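Local coordinates for uncharacterized protein (Ruminococcus gnavus, PDB 4QAN) that is of unknown function but has a cystatin-like fold, belongs as a divergent member to the NTF2-like superfamily and can bind a magnesium ion, at residues Ser84-Leu89 with Thr269-Phe274; Tyr210-Pro215 with Glu255-Gln260; Arg239-Ala244 with Gly261-Glu266. One frame throughout, in Å; residues are numbered along the deposited sequence. Where two conformers were deposited one is given.

Contact 1 of 3, residues Ser84-Leu89 with Thr269-Phe274; sequences SYYFPL and TMLYGF
Leu-271 reaches out from helix 254-275 with its CD1 methyl and meets three side chains of 84-89 at once. Tyr-86 CE1 and Leu-89 CD1 each lie 4.1 Å from Leu-271 CD1, and Tyr-85 CE1 stands slightly farther off at 4.3 Å from the same Leu-271 CD1. The methyl sits at the edge of both tyrosine rings, near their planes, and over the face of neither. The side chains of Tyr-86 and Leu-271 run past each other in opposite directions. In Leu-271 CG lies anti to the carbonyl carbon (chi1 -55°), which swings the branched end out toward the tyrosines. Tyr-85 in turn leans on Tyr-86, its CD1 3.9 Å above the plane of the Tyr-86 ring and displaced toward the rim. A looser touch brings Tyr-86 OH to the edge of the Tyr-272 ring, 4.4 Å from Tyr-272 CE1. No hydrogen bond crosses this apolar contact; the hydroxyl of buried Tyr-86 bonds to Leu-297 O, and the Tyr-85 hydroxyl to Ile-232 O. The contact joins the 3-10 turn and first residues of helix 87-108 to the C-terminal part of helix 254-275, with Leu-237 of helix 237-242 against Tyr-85 and Leu-89, and Ile-232 of helix 221-234 against Leu-271.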
loop_
_atom_site.group_PDB
_atom_site.type_symbol
_atom_site.label_atom_id
_atom_site.label_comp_id
_atom_site.label_asym_id
_atom_site.label_seq_id
_atom_site.Cartn_x
_atom_site.Cartn_y
_atom_site.Cartn_z
ATOM N N SER A 84 8.863 1.638 12.177
ATOM C CA SER A 84 8.796 2.697 11.163
ATOM C C SER A 84 9.580 2.370 9.867
ATOM O O SER A 84 9.240 2.879 8.805
ATOM C CB SER A 84 9.175 4.057 11.753
ATOM O OG SER A 84 10.461 4.029 12.319
ATOM N N TYR A 85 10.589 1.496 9.959
ATOM C CA TYR A 85 11.258 0.890 8.789
ATOM C C TYR A 85 10.307 0.579 7.615
ATOM O O TYR A 85 10.645 0.811 6.464
ATOM C CB TYR A 85 11.951 -0.406 9.231
ATOM C CG TYR A 85 12.617 -1.205 8.126
ATOM C CD1 TYR A 85 11.896 -2.110 7.348
ATOM C CD2 TYR A 85 13.977 -1.091 7.894
ATOM C CE1 TYR A 85 12.518 -2.858 6.353
ATOM C CE2 TYR A 85 14.602 -1.821 6.906
ATOM C CZ TYR A 85 13.882 -2.701 6.134
ATOM O OH TYR A 85 14.525 -3.418 5.148
ATOM N N TYR A 86 9.125 0.051 7.911
ATOM C CA TYR A 86 8.187 -0.368 6.873
ATOM C C TYR A 86 7.415 0.738 6.149
ATOM O O TYR A 86 6.677 0.434 5.196
ATOM C CB TYR A 86 7.180 -1.349 7.469
ATOM C CG TYR A 86 7.763 -2.698 7.825
ATOM C CD1 TYR A 86 8.321 -3.506 6.853
ATOM C CD2 TYR A 86 7.711 -3.188 9.130
ATOM C CE1 TYR A 86 8.832 -4.751 7.163
ATOM C CE2 TYR A 86 8.205 -4.440 9.437
ATOM C CZ TYR A 86 8.768 -5.212 8.447
ATOM O OH TYR A 86 9.273 -6.464 8.738
ATOM N N PHE A 87 7.590 1.996 6.561
ATOM C CA PHE A 87 6.675 3.071 6.170
ATOM C C PHE A 87 6.408 3.151 4.668
ATOM O O PHE A 87 5.261 3.171 4.245
ATOM C CB PHE A 87 7.133 4.438 6.732
ATOM C CG PHE A 87 6.277 5.604 6.277
ATOM C CD1 PHE A 87 5.151 5.993 6.999
ATOM C CD2 PHE A 87 6.587 6.300 5.113
ATOM C CE1 PHE A 87 4.351 7.050 6.565
ATOM C CE2 PHE A 87 5.799 7.363 4.678
ATOM C CZ PHE A 87 4.678 7.736 5.405
ATOM N N PRO A 88 7.457 3.208 3.845
ATOM C CA PRO A 88 7.114 3.314 2.422
ATOM C C PRO A 88 6.262 2.150 1.883
ATOM O O PRO A 88 5.465 2.356 0.954
ATOM C CB PRO A 88 8.483 3.354 1.738
ATOM C CG PRO A 88 9.432 3.860 2.813
ATOM C CD PRO A 88 8.910 3.252 4.081
ATOM N N LEU A 89 6.415 0.944 2.438
ATOM C CA LEU A 89 5.597 -0.188 1.974
ATOM C C LEU A 89 4.129 -0.008 2.380
ATOM O O LEU A 89 3.233 -0.294 1.606
ATOM C CB LEU A 89 6.133 -1.521 2.504
ATOM C CG LEU A 89 7.607 -1.824 2.240
ATOM C CD1 LEU A 89 7.887 -3.316 2.403
ATOM C CD2 LEU A 89 8.019 -1.370 0.845
ATOM N N THR A 269 6.406 -9.152 0.864
ATOM C CA THR A 269 6.245 -10.567 0.848
ATOM C C THR A 269 7.613 -11.249 0.925
ATOM O O THR A 269 7.781 -12.245 1.631
ATOM C CB THR A 269 5.424 -10.972 -0.386
ATOM O OG1 THR A 269 4.112 -10.404 -0.260
ATOM C CG2 THR A 269 5.323 -12.483 -0.508
HETATM N N MSE A 270 8.585 -10.681 0.223
HETATM C CA MSE A 270 9.952 -11.182 0.226
HETATM C C MSE A 270 10.540 -11.045 1.616
HETATM O O MSE A 270 11.094 -11.996 2.148
HETATM C CB MSE A 270 10.783 -10.451 -0.833
HETATM C CG MSE A 270 12.214 -10.982 -0.783
HETATM SE SE MSE A 270 13.426 -10.152 -2.076
HETATM C CE MSE A 270 13.846 -8.525 -1.046
ATOM N N LEU A 271 10.415 -9.874 2.226
ATOM C CA LEU A 271 10.921 -9.680 3.580
ATOM C C LEU A 271 10.264 -10.657 4.565
ATOM O O LEU A 271 10.946 -11.202 5.449
ATOM C CB LEU A 271 10.704 -8.238 4.051
ATOM C CG LEU A 271 11.268 -7.134 3.158
ATOM C CD1 LEU A 271 10.879 -5.785 3.713
ATOM C CD2 LEU A 271 12.778 -7.239 2.998
ATOM N N TYR A 272 8.955 -10.894 4.414
ATOM C CA TYR A 272 8.249 -11.818 5.304
ATOM C C TYR A 272 8.818 -13.221 5.111
ATOM O O TYR A 272 8.888 -14.010 6.061
ATOM C CB TYR A 272 6.737 -11.799 5.041
ATOM C CG TYR A 272 5.973 -10.594 5.603
ATOM C CD1 TYR A 272 6.632 -9.465 6.116
ATOM C CD2 TYR A 272 4.589 -10.595 5.616
ATOM C CE1 TYR A 272 5.913 -8.394 6.615
ATOM C CE2 TYR A 272 3.867 -9.518 6.095
ATOM C CZ TYR A 272 4.528 -8.429 6.594
ATOM O OH TYR A 272 3.790 -7.385 7.079
ATOM N N GLY A 273 9.256 -13.524 3.894
ATOM C CA GLY A 273 9.906 -14.815 3.616
ATOM C C GLY A 273 11.169 -15.027 4.444
ATOM O O GLY A 273 11.392 -16.117 4.989
ATOM N N PHE A 274 12.007 -13.994 4.532
ATOM C CA PHE A 274 13.243 -14.068 5.334
ATOM C C PHE A 274 12.911 -14.072 6.827
ATOM O O PHE A 274 13.592 -14.709 7.617
ATOM C CB PHE A 274 14.194 -12.900 5.033
ATOM C CG PHE A 274 14.765 -12.912 3.644
ATOM C CD1 PHE A 274 15.611 -13.924 3.233
ATOM C CD2 PHE A 274 14.491 -11.876 2.757
ATOM C CE1 PHE A 274 16.144 -13.923 1.957
ATOM C CE2 PHE A 274 15.019 -11.876 1.473
ATOM C CZ PHE A 274 15.855 -12.898 1.080
#

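Contact 2 of 3, residues Tyr210-Pro215 with Glu255-Gln260; sequences YFQAMP and ELLKKQ
Gln-260 holds the extended loop 210-215 with both ends of its amide, which bonds to the backbone of two loop residues and docks the loop against helix 254-275 in this cystatin-like protein. Its NE2 donates to Phe-211 O at 2.8 Å, nearly straight at 165° and close to the amide plane of the glutamine, though tilted from the plane of the Phe-211 carbonyl. Its OE1 accepts from Ala-213 N at 2.9 Å, the donor lying in the plane of the Gln-260 carbonyl. The two bonds fix the rotation of the amide. NE2 also lies over one face of the Phe-211 ring, toward its rim, the amide and ring planes 31° apart. Cutting Gln-260 back to an alanine would probably leave Phe-211 O and Ala-213 N without these mates and a gap beside the phenylalanine ring. An extended chain, with CG anti to the backbone N (chi1 174°), carries the amide across to the loop. Beside it, Leu-257 crosses Gln-212 at about a right angle. Farther out, in the conformer modelled here, Gln-212 NE2 bonds to Ser-249 OG and Gln-212 OE1 to Ser-253 N, while Ser-91 of helix 87-108 and Leu-241 flank Phe-211. Next to the Phe-211 carbonyl, Leu-257 turns its other methyl to the preceding residue, CD1 lying 4.1 Å from Tyr-210 CD2.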
loop_
_atom_site.group_PDB
_atom_site.type_symbol
_atom_site.label_atom_id
_atom_site.label_comp_id
_atom_site.label_asym_id
_atom_site.label_seq_id
_atom_site.Cartn_x
_atom_site.Cartn_y
_atom_site.Cartn_z
ATOM N N TYR A 210 0.904 11.236 0.002
ATOM C CA TYR A 210 1.284 10.058 -0.777
ATOM C C TYR A 210 2.533 10.378 -1.588
ATOM O O TYR A 210 2.900 11.537 -1.721
ATOM C CB TYR A 210 0.128 9.640 -1.692
ATOM C CG TYR A 210 -0.241 10.629 -2.788
ATOM C CD1 TYR A 210 -1.082 11.700 -2.539
ATOM C CD2 TYR A 210 0.251 10.480 -4.073
ATOM C CE1 TYR A 210 -1.422 12.603 -3.544
ATOM C CE2 TYR A 210 -0.070 11.373 -5.079
ATOM C CZ TYR A 210 -0.903 12.436 -4.803
ATOM O OH TYR A 210 -1.225 13.300 -5.802
ATOM N N PHE A 211 3.181 9.360 -2.147
ATOM C CA PHE A 211 4.350 9.577 -2.972
ATOM C C PHE A 211 4.313 8.677 -4.203
ATOM O O PHE A 211 3.685 7.608 -4.185
ATOM C CB PHE A 211 5.623 9.306 -2.159
ATOM C CG PHE A 211 5.835 7.859 -1.847
ATOM C CD1 PHE A 211 5.294 7.298 -0.707
ATOM C CD2 PHE A 211 6.556 7.052 -2.708
ATOM C CE1 PHE A 211 5.477 5.954 -0.427
ATOM C CE2 PHE A 211 6.750 5.717 -2.428
ATOM C CZ PHE A 211 6.197 5.162 -1.288
ATOM N N GLN A 212 4.973 9.150 -5.262
ATOM C CA GLN A 212 5.183 8.382 -6.492
ATOM C C GLN A 212 6.714 8.341 -6.702
ATOM O O GLN A 212 7.346 9.374 -6.892
ATOM C CB GLN A 212 4.439 9.034 -7.693
ATOM C CG GLN A 212 4.185 8.100 -8.890
ATOM C CD GLN A 212 3.262 8.686 -9.971
ATOM O OE1 GLN A 212 2.093 8.981 -9.720
ATOM N NE2 GLN A 212 3.788 8.836 -11.189
ATOM N N ALA A 213 7.307 7.153 -6.624
ATOM C CA ALA A 213 8.752 7.037 -6.794
ATOM C C ALA A 213 9.088 7.253 -8.273
ATOM O O ALA A 213 8.237 7.027 -9.136
ATOM C CB ALA A 213 9.226 5.683 -6.317
HETATM N N MSE A 214 10.296 7.749 -8.537
HETATM C CA MSE A 214 10.774 7.915 -9.902
HETATM C C MSE A 214 11.552 6.693 -10.298
HETATM O O MSE A 214 12.011 5.948 -9.448
HETATM C CB MSE A 214 11.652 9.152 -10.000
HETATM C CG MSE A 214 13.047 8.922 -9.439
HETATM SE SE MSE A 214 14.079 10.580 -9.638
HETATM C CE MSE A 214 15.814 9.784 -9.140
ATOM N N PRO A 215 11.714 6.458 -11.612
ATOM C CA PRO A 215 12.584 5.354 -12.002
ATOM C C PRO A 215 14.046 5.598 -11.605
ATOM O O PRO A 215 14.540 6.705 -11.765
ATOM C CB PRO A 215 12.460 5.343 -13.530
ATOM C CG PRO A 215 11.117 5.912 -13.781
ATOM C CD PRO A 215 11.017 7.022 -12.779
ATOM N N GLU A 255 -2.643 4.565 -12.295
ATOM C CA GLU A 255 -2.064 3.309 -12.750
ATOM C C GLU A 255 -0.681 3.067 -12.128
ATOM O O GLU A 255 -0.368 1.951 -11.687
ATOM C CB GLU A 255 -1.969 3.269 -14.280
ATOM C CG GLU A 255 -3.306 3.336 -15.005
ATOM C CD GLU A 255 -3.912 4.742 -15.094
ATOM O OE1 GLU A 255 -3.238 5.749 -14.744
ATOM O OE2 GLU A 255 -5.087 4.834 -15.520
ATOM N N LEU A 256 0.149 4.104 -12.085
ATOM C CA LEU A 256 1.527 3.931 -11.606
ATOM C C LEU A 256 1.524 3.707 -10.116
ATOM O O LEU A 256 2.324 2.919 -9.607
ATOM C CB LEU A 256 2.418 5.130 -11.946
ATOM C CG LEU A 256 2.777 5.288 -13.424
ATOM C CD1 LEU A 256 3.549 6.583 -13.664
ATOM C CD2 LEU A 256 3.569 4.082 -13.913
ATOM N N LEU A 257 0.625 4.403 -9.426
ATOM C CA LEU A 257 0.497 4.249 -7.982
ATOM C C LEU A 257 -0.012 2.878 -7.561
ATOM O O LEU A 257 0.411 2.359 -6.531
ATOM C CB LEU A 257 -0.410 5.322 -7.408
ATOM C CG LEU A 257 0.198 6.714 -7.336
ATOM C CD1 LEU A 257 -0.837 7.718 -6.837
ATOM C CD2 LEU A 257 1.434 6.719 -6.442
ATOM N N LYS A 258 -0.921 2.299 -8.332
ATOM C CA LYS A 258 -1.419 0.978 -8.008
ATOM C C LYS A 258 -0.299 -0.067 -8.213
ATOM O O LYS A 258 -0.113 -0.947 -7.381
ATOM C CB LYS A 258 -2.668 0.643 -8.830
ATOM C CG LYS A 258 -3.883 1.481 -8.439
ATOM C CD LYS A 258 -5.173 0.972 -9.064
ATOM C CE LYS A 258 -5.039 0.811 -10.565
ATOM N NZ LYS A 258 -6.351 0.500 -11.173
ATOM N N LYS A 259 0.445 0.077 -9.308
ATOM C CA LYS A 259 1.638 -0.751 -9.587
ATOM C C LYS A 259 2.669 -0.648 -8.464
ATOM O O LYS A 259 3.254 -1.645 -8.075
ATOM C CB LYS A 259 2.301 -0.287 -10.893
ATOM C CG LYS A 259 2.799 -1.398 -11.802
ATOM C CD LYS A 259 2.936 -0.931 -13.262
ATOM C CE LYS A 259 1.682 -0.222 -13.796
ATOM N NZ LYS A 259 1.531 -0.204 -15.288
ATOM N N GLN A 260 2.876 0.571 -7.963
ATOM C CA GLN A 260 3.795 0.825 -6.850
ATOM C C GLN A 260 3.315 0.099 -5.595
ATOM O O GLN A 260 4.106 -0.527 -4.881
ATOM C CB GLN A 260 3.918 2.339 -6.599
ATOM C CG GLN A 260 4.726 2.742 -5.375
ATOM C CD GLN A 260 4.872 4.253 -5.230
ATOM O OE1 GLN A 260 5.788 4.851 -5.780
ATOM N NE2 GLN A 260 3.980 4.869 -4.477
#

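Contact 3 of 3, residues Arg239-Ala244 with Gly261-Glu266; sequences RALAFA and GEYAKE
Leu-241 and Ala-264 bring the two backbones closest, their CA atoms 6.8 Å apart. Residues 239-242 belong to a short helix, and Ala-244 N bonds back to Leu-241 O at 2.9 Å. Residues 261-266 are a regular stretch of the long helix 254-275, and no hydrogen bond passes between the segments. Tyr-263 has the largest share of the contact, the CB of Ala-244 standing almost squarely on its ring. That methyl lies 3.3 Å from the ring centroid and only 9° off the ring normal, a tight CH-pi contact in which all six ring carbons lie within 3.8 Å of Ala-244 CB. With its CG anti to the backbone N (chi1 -171°), the tyrosine projects across to the other segment and slides its ring beneath Ala-244. Leu-241 approaches the same ring at the edge, its CD2 lying 3.8 Å from Tyr-263 CD2. The same Leu-241 CD2 methyl rests on the helix backbone, 3.7 Å from Ala-264 CA, so Leu-241 fills the angle between the tyrosine and the small Ala-264 side chain. Ala-240 adds its carbonyl oxygen, O lying 3.9 Å from Tyr-263 CE2. This is largely buried packing of helix 237-242 and the residues after it on helix 254-275, away from the magnesium site. Ala-264 meets Ala-92 and Glu-93 of helix 87-108, whereas the Tyr-263 ring also packs on Phe-228 of helix 221-234 and Ile-351 of strand 349-353, tying the helices to the C-terminal mixed sheet.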
loop_
_atom_site.group_PDB
_atom_site.type_symbol
_atom_site.label_atom_id
_atom_site.label_comp_id
_atom_site.label_asym_id
_atom_site.label_seq_id
_atom_site.Cartn_x
_atom_site.Cartn_y
_atom_site.Cartn_z
ATOM N N ARG A 239 13.637 3.968 -2.136
ATOM C CA ARG A 239 14.611 3.728 -3.177
ATOM C C ARG A 239 14.488 2.288 -3.678
ATOM O O ARG A 239 14.601 2.006 -4.883
ATOM C CB ARG A 239 16.003 4.021 -2.617
ATOM C CG ARG A 239 17.123 3.981 -3.615
ATOM C CD ARG A 239 18.423 4.519 -3.001
ATOM N NE ARG A 239 19.594 3.965 -3.684
ATOM C CZ ARG A 239 20.113 4.426 -4.821
ATOM N NH1 ARG A 239 19.597 5.499 -5.429
ATOM N NH2 ARG A 239 21.178 3.817 -5.342
ATOM N N ALA A 240 14.218 1.375 -2.757
ATOM C CA ALA A 240 13.935 0.003 -3.140
ATOM C C ALA A 240 12.771 -0.068 -4.137
ATOM O O ALA A 240 12.834 -0.834 -5.115
ATOM C CB ALA A 240 13.650 -0.846 -1.922
ATOM N N LEU A 241 11.727 0.729 -3.915
ATOM C CA LEU A 241 10.583 0.709 -4.834
ATOM C C LEU A 241 10.945 1.362 -6.169
ATOM O O LEU A 241 10.594 0.834 -7.225
ATOM C CB LEU A 241 9.386 1.418 -4.233
ATOM C CG LEU A 241 8.819 0.778 -2.969
ATOM C CD1 LEU A 241 7.876 1.763 -2.290
ATOM C CD2 LEU A 241 8.122 -0.544 -3.242
ATOM N N ALA A 242 11.670 2.486 -6.112
ATOM C CA ALA A 242 12.201 3.154 -7.314
ATOM C C ALA A 242 12.894 2.218 -8.319
ATOM O O ALA A 242 12.815 2.445 -9.523
ATOM C CB ALA A 242 13.157 4.265 -6.923
ATOM N N PHE A 243 13.584 1.190 -7.837
ATOM C CA PHE A 243 14.276 0.216 -8.734
ATOM C C PHE A 243 13.349 -0.591 -9.632
ATOM O O PHE A 243 13.791 -1.151 -10.643
ATOM C CB PHE A 243 15.181 -0.743 -7.939
ATOM C CG PHE A 243 16.515 -0.145 -7.562
ATOM C CD1 PHE A 243 17.411 0.248 -8.542
ATOM C CD2 PHE A 243 16.864 0.037 -6.235
ATOM C CE1 PHE A 243 18.635 0.821 -8.205
ATOM C CE2 PHE A 243 18.088 0.583 -5.889
ATOM C CZ PHE A 243 18.970 0.986 -6.873
ATOM N N ALA A 244 12.079 -0.694 -9.260
ATOM C CA ALA A 244 11.084 -1.359 -10.111
ATOM C C ALA A 244 10.053 -0.385 -10.697
ATOM O O ALA A 244 9.067 -0.805 -11.275
ATOM C CB ALA A 244 10.387 -2.444 -9.323
ATOM N N GLY A 261 2.010 0.194 -5.344
ATOM C CA GLY A 261 1.324 -0.604 -4.330
ATOM C C GLY A 261 1.558 -2.094 -4.463
ATOM O O GLY A 261 1.831 -2.753 -3.475
ATOM N N GLU A 262 1.451 -2.622 -5.676
ATOM C CA GLU A 262 1.705 -4.055 -5.937
ATOM C C GLU A 262 3.162 -4.441 -5.674
ATOM O O GLU A 262 3.449 -5.500 -5.113
ATOM C CB GLU A 262 1.403 -4.428 -7.402
ATOM C CG GLU A 262 -0.049 -4.413 -7.810
ATOM C CD GLU A 262 -0.821 -5.624 -7.308
ATOM O OE1 GLU A 262 -0.279 -6.401 -6.483
ATOM O OE2 GLU A 262 -1.984 -5.798 -7.743
ATOM N N TYR A 263 4.094 -3.609 -6.120
ATOM C CA TYR A 263 5.496 -3.983 -5.946
ATOM C C TYR A 263 5.848 -3.950 -4.456
ATOM O O TYR A 263 6.566 -4.819 -3.972
ATOM C CB TYR A 263 6.442 -3.115 -6.776
ATOM C CG TYR A 263 7.868 -3.633 -6.758
ATOM C CD1 TYR A 263 8.233 -4.749 -7.513
ATOM C CD2 TYR A 263 8.849 -3.019 -5.973
ATOM C CE1 TYR A 263 9.528 -5.238 -7.492
ATOM C CE2 TYR A 263 10.152 -3.491 -5.951
ATOM C CZ TYR A 263 10.486 -4.607 -6.711
ATOM O OH TYR A 263 11.777 -5.084 -6.715
ATOM N N ALA A 264 5.308 -2.964 -3.741
ATOM C CA ALA A 264 5.456 -2.888 -2.304
ATOM C C ALA A 264 4.988 -4.184 -1.626
ATOM O O ALA A 264 5.627 -4.678 -0.682
ATOM C CB ALA A 264 4.691 -1.703 -1.750
ATOM N N LYS A 265 3.857 -4.691 -2.089
ATOM C CA LYS A 265 3.345 -5.944 -1.602
ATOM C C LYS A 265 4.300 -7.097 -1.854
ATOM O O LYS A 265 4.475 -7.932 -0.957
ATOM C CB LYS A 265 1.993 -6.259 -2.226
ATOM C CG LYS A 265 1.313 -7.398 -1.503
ATOM C CD LYS A 265 -0.069 -7.687 -2.023
ATOM C CE LYS A 265 -0.658 -8.825 -1.206
ATOM N NZ LYS A 265 -1.970 -9.224 -1.736
ATOM N N GLU A 266 4.883 -7.159 -3.060
ATOM C CA GLU A 266 5.855 -8.225 -3.425
ATOM C C GLU A 266 7.117 -8.128 -2.580
ATOM O O GLU A 266 7.709 -9.149 -2.196
ATOM C CB GLU A 266 6.348 -8.115 -4.885
ATOM C CG GLU A 266 5.392 -8.449 -6.021
ATOM C CD GLU A 266 6.012 -8.167 -7.422
ATOM O OE1 GLU A 266 7.089 -8.743 -7.822
ATOM O OE2 GLU A 266 5.395 -7.355 -8.154
#

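All three contacts use helix 254-275, in the order contact 2, contact 3, contact 1 from its N-terminal to its C-terminal part. The centres of contacts 2 and 3 lie about 9 Å apart. Those of contacts 1 and 3 are about 10 Å apart, and those of contacts 1 and 2 about 17 Å. Along the chain, contacts 2 and 3 are both nested within the loop closed by contact 1, and cross each other. They also touch: Phe-211 CZ meets Leu-241 CD1 at 3.9 Å, and Leu-89 CD2 meets Leu-241 CD2 at 4.2 Å. The helix thus gathers helix 87-108, the loop before helix 221-234 and helix 237-242 into one largely buried packing region.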